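Local coordinates for lipoprotein (PDB 3O0Y) that is of unknown function but is a putative lipoprotein that may be related to zinc metallopeptidases, at residues L310-R315 / G555-M560. Residues are numbered along the deposited sequence; the frame is centred on the assembly and turned at random.
With SO4 (sulfate ion), chain D.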
ATOM      1  N   LEU A 310      -5.683  -8.414 -21.051  1.00  7.60           N
ATOM      2  CA  LEU A 310      -6.747  -9.035 -21.807  1.00  6.92           C
ATOM      3  C   LEU A 310      -6.584 -10.536 -21.873  1.00  6.90           C
ATOM      4  O   LEU A 310      -7.603 -11.261 -21.709  1.00  8.16           O
ATOM      5  CB  LEU A 310      -6.826  -8.464 -23.230  1.00  6.78           C
ATOM      6  CG  LEU A 310      -7.301  -6.967 -23.284  1.00 10.90           C
ATOM      7  CD1 LEU A 310      -7.100  -6.428 -24.695  1.00 14.11           C
ATOM      8  CD2 LEU A 310      -8.753  -6.802 -22.819  1.00 11.25           C
ATOM      9  N   ASP A 311      -5.367 -11.044 -22.121  1.00  7.38           N
ATOM     10  CA  ASP A 311      -5.173 -12.480 -22.176  1.00  6.92           C
ATOM     11  C   ASP A 311      -5.395 -13.152 -20.856  1.00  7.58           C
ATOM     12  O   ASP A 311      -5.922 -14.246 -20.820  1.00  6.92           O
ATOM     13  CB  ASP A 311      -3.785 -12.866 -22.699  1.00  7.39           C
ATOM     14  CG  ASP A 311      -3.523 -12.282 -24.141  1.00 14.95           C
ATOM     15  OD1 ASP A 311      -4.504 -12.034 -24.884  1.00 21.81           O
ATOM     16  OD2 ASP A 311      -2.322 -12.129 -24.516  1.00 17.59           O
ATOM     17  N   GLU A 312      -4.964 -12.504 -19.787  1.00  7.17           N
ATOM     18  CA  GLU A 312      -5.194 -13.089 -18.437  1.00  5.83           C
ATOM     19  C   GLU A 312      -6.692 -13.118 -18.047  1.00  5.87           C
ATOM     20  O   GLU A 312      -7.168 -14.066 -17.427  1.00  5.74           O
ATOM     21  CB  GLU A 312      -4.390 -12.352 -17.376  1.00  7.13           C
ATOM     22  CG  GLU A 312      -2.924 -12.703 -17.423  1.00  8.17           C
ATOM     23  CD  GLU A 312      -2.684 -14.165 -16.923  1.00 14.25           C
ATOM     24  OE1 GLU A 312      -2.827 -14.364 -15.701  1.00 13.82           O
ATOM     25  OE2 GLU A 312      -2.525 -15.095 -17.764  1.00 13.14           O
ATOM     26  N   VAL A 313      -7.429 -12.085 -18.420  1.00  5.98           N
ATOM     27  CA  VAL A 313      -8.879 -12.029 -18.144  1.00  6.85           C
ATOM     28  C   VAL A 313      -9.523 -13.178 -18.870  1.00  7.87           C
ATOM     29  O   VAL A 313     -10.381 -13.855 -18.304  1.00  9.59           O
ATOM     30  CB  VAL A 313      -9.491 -10.653 -18.600  1.00  5.89           C
ATOM     31  CG1 VAL A 313     -10.999 -10.767 -18.777  1.00 10.62           C
ATOM     32  CG2 VAL A 313      -9.094  -9.456 -17.588  1.00  6.66           C
ATOM     33  N   ALA A 314      -9.133 -13.445 -20.125  1.00  7.56           N
ATOM     34  CA  ALA A 314      -9.746 -14.510 -20.896  1.00 10.29           C
ATOM     35  C   ALA A 314      -9.421 -15.822 -20.228  1.00  8.85           C
ATOM     36  O   ALA A 314     -10.295 -16.709 -20.083  1.00  9.53           O
ATOM     37  CB  ALA A 314      -9.270 -14.513 -22.343  1.00  9.64           C
ATOM     38  N   ARG A 315      -8.164 -15.981 -19.799  1.00  7.91           N
ATOM     39  CA  ARG A 315      -7.711 -17.281 -19.279  1.00  7.21           C
ATOM     40  C   ARG A 315      -8.433 -17.614 -17.964  1.00  6.80           C
ATOM     41  O   ARG A 315      -9.009 -18.677 -17.795  1.00  5.82           O
ATOM     42  CB  ARG A 315      -6.220 -17.254 -19.021  1.00  6.56           C
ATOM     43  CG  ARG A 315      -5.669 -18.559 -18.441  1.00  7.61           C
ATOM     44  CD  ARG A 315      -4.208 -18.467 -18.058  1.00  9.52           C
ATOM     45  NE  ARG A 315      -3.943 -17.556 -16.922  1.00  8.89           N
ATOM     46  CZ  ARG A 315      -4.157 -17.792 -15.636  1.00 11.74           C
ATOM     47  NH1 ARG A 315      -4.622 -18.955 -15.189  1.00 12.97           N
ATOM     48  NH2 ARG A 315      -3.786 -16.858 -14.776  1.00 12.69           N
ATOM     49  N   GLY A 555       1.248  -3.572 -10.405  1.00  7.04           N
ATOM     50  CA  GLY A 555       2.214  -4.372  -9.684  1.00  7.63           C
ATOM     51  C   GLY A 555       1.781  -5.754  -9.385  1.00  7.99           C
ATOM     52  O   GLY A 555       2.600  -6.726  -9.346  1.00  7.48           O
ATOM     53  N   TYR A 556       0.484  -5.867  -9.165  1.00  8.52           N
ATOM     54  CA  TYR A 556      -0.119  -7.103  -8.641  1.00  6.92           C
ATOM     55  C   TYR A 556       0.121  -8.224  -9.653  1.00  8.18           C
ATOM     56  O   TYR A 556       0.763  -9.246  -9.348  1.00  7.67           O
ATOM     57  CB  TYR A 556      -1.644  -6.935  -8.429  1.00  8.22           C
ATOM     58  CG  TYR A 556      -1.993  -5.908  -7.411  1.00  6.41           C
ATOM     59  CD1 TYR A 556      -2.246  -6.280  -6.098  1.00  6.80           C
ATOM     60  CD2 TYR A 556      -1.981  -4.534  -7.717  1.00  8.38           C
ATOM     61  CE1 TYR A 556      -2.440  -5.352  -5.155  1.00  9.94           C
ATOM     62  CE2 TYR A 556      -2.215  -3.610  -6.754  1.00  8.93           C
ATOM     63  CZ  TYR A 556      -2.380  -3.997  -5.466  1.00  6.86           C
ATOM     64  OH  TYR A 556      -2.609  -3.057  -4.496  1.00  9.39           O
ATOM     65  N   LYS A 557      -0.429  -8.086 -10.855  1.00  7.82           N
ATOM     66  CA  LYS A 557      -0.257  -9.137 -11.846  1.00  7.21           C
ATOM     67  C   LYS A 557       1.163  -9.158 -12.419  1.00  7.37           C
ATOM     68  O   LYS A 557       1.652 -10.216 -12.744  1.00  7.41           O
ATOM     69  CB  LYS A 557      -1.314  -9.081 -12.948  1.00  7.99           C
ATOM     70  CG  LYS A 557      -2.453  -9.986 -12.664  1.00 11.23           C
ATOM     71  CD  LYS A 557      -1.992 -11.422 -13.005  1.00 11.72           C
ATOM     72  CE  LYS A 557      -2.923 -12.481 -12.546  1.00 14.69           C
ATOM     73  NZ  LYS A 557      -2.477 -13.907 -12.993  1.00 13.55           N
ATOM     74  N   LEU A 558       1.779  -8.021 -12.741  1.00  7.90           N
ATOM     75  CA  LEU A 558       3.115  -8.104 -13.365  1.00  7.32           C
ATOM     76  C   LEU A 558       4.115  -8.805 -12.400  1.00  7.97           C
ATOM     77  O   LEU A 558       4.933  -9.628 -12.809  1.00  9.67           O
ATOM     78  CB  LEU A 558       3.595  -6.740 -13.800  1.00  6.82           C
ATOM     79  CG  LEU A 558       2.781  -6.129 -14.917  1.00  8.25           C
ATOM     80  CD1 LEU A 558       3.318  -4.727 -15.268  1.00  9.92           C
ATOM     81  CD2 LEU A 558       2.669  -7.063 -16.118  1.00  9.08           C
ATOM     82  N   GLY A 559       4.016  -8.513 -11.096  1.00  7.40           N
ATOM     83  CA  GLY A 559       4.874  -9.118 -10.166  1.00  6.94           C
ATOM     84  C   GLY A 559       4.554 -10.608 -10.020  1.00  6.51           C
ATOM     85  O   GLY A 559       5.478 -11.422  -9.961  1.00  7.09           O
ATOM     86  N   MET A 560       3.278 -10.979  -9.934  1.00  6.91           N
ATOM     87  CA  MET A 560       2.886 -12.355  -9.808  1.00  6.77           C
ATOM     88  C   MET A 560       3.372 -13.192 -11.014  1.00  7.84           C
ATOM     89  O   MET A 560       3.932 -14.294 -10.830  1.00  7.32           O
ATOM     90  CB  MET A 560       1.366 -12.497  -9.565  1.00  6.09           C
ATOM     91  CG  MET A 560       0.918 -13.937  -9.302  1.00  8.46           C
ATOM     92  SD  MET A 560      -0.890 -14.255  -9.883  1.00  8.43           S
ATOM     93  CE  MET A 560      -1.151 -15.941  -9.193  1.00 13.84           C
TER
HETATM   94  S   SO4 D 610      -5.452  -4.333  -2.824  1.00 22.32           S
HETATM   95  O1  SO4 D 610      -5.413  -5.475  -3.776  1.00 20.64           O
HETATM   96  O2  SO4 D 610      -6.040  -4.787  -1.608  1.00 25.87           O
HETATM   97  O3  SO4 D 610      -4.098  -3.854  -2.454  1.00 24.42           O
HETATM   98  O4  SO4 D 610      -6.057  -3.182  -3.440  1.00 29.62           O
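Glu312 and Lys557 face each other from two helices, 302-326 and the first turns of 555-574, whose backbones stay well apart: the CA atoms of this pair, the nearest across the contact, are 9.1 Å from each other. Long side chains span the gap. Lys557 bends at chi2 (-78°) and then runs extended, which carries its NZ to OE1 of Glu312 at 2.8 Å, approaching nearly in line with the C-O bond. OE1 of Glu312 takes a second bond from NH2 of Arg315, one helical turn on, also at 2.8 Å. Arg315 meets the carboxylate side-on, its NE reaching OE2 of Glu312 at 3.0 Å; both bonds are almost straight and come from the syn sides, though tilted 20° to 29° out of the carboxylate plane, which fixes the rotation of the carboxylate. This is a salt-bridge network between helices of this largely helical DUF885-family protein, and helix 491-515 completes it: Glu501 pairs with both Lys557 NZ and Arg315 NH2. Lys557 NZ lies 3.7 Å from Arg315 NH2 at the guanidinium edge, since both cations converge on the carboxylates of Glu312 and Glu501. On Tyr556, the neighbour of Lys557, OH donates to sulfate O3 at 2.6 Å; Arg504, Arg507 and Arg545 also bind this ion.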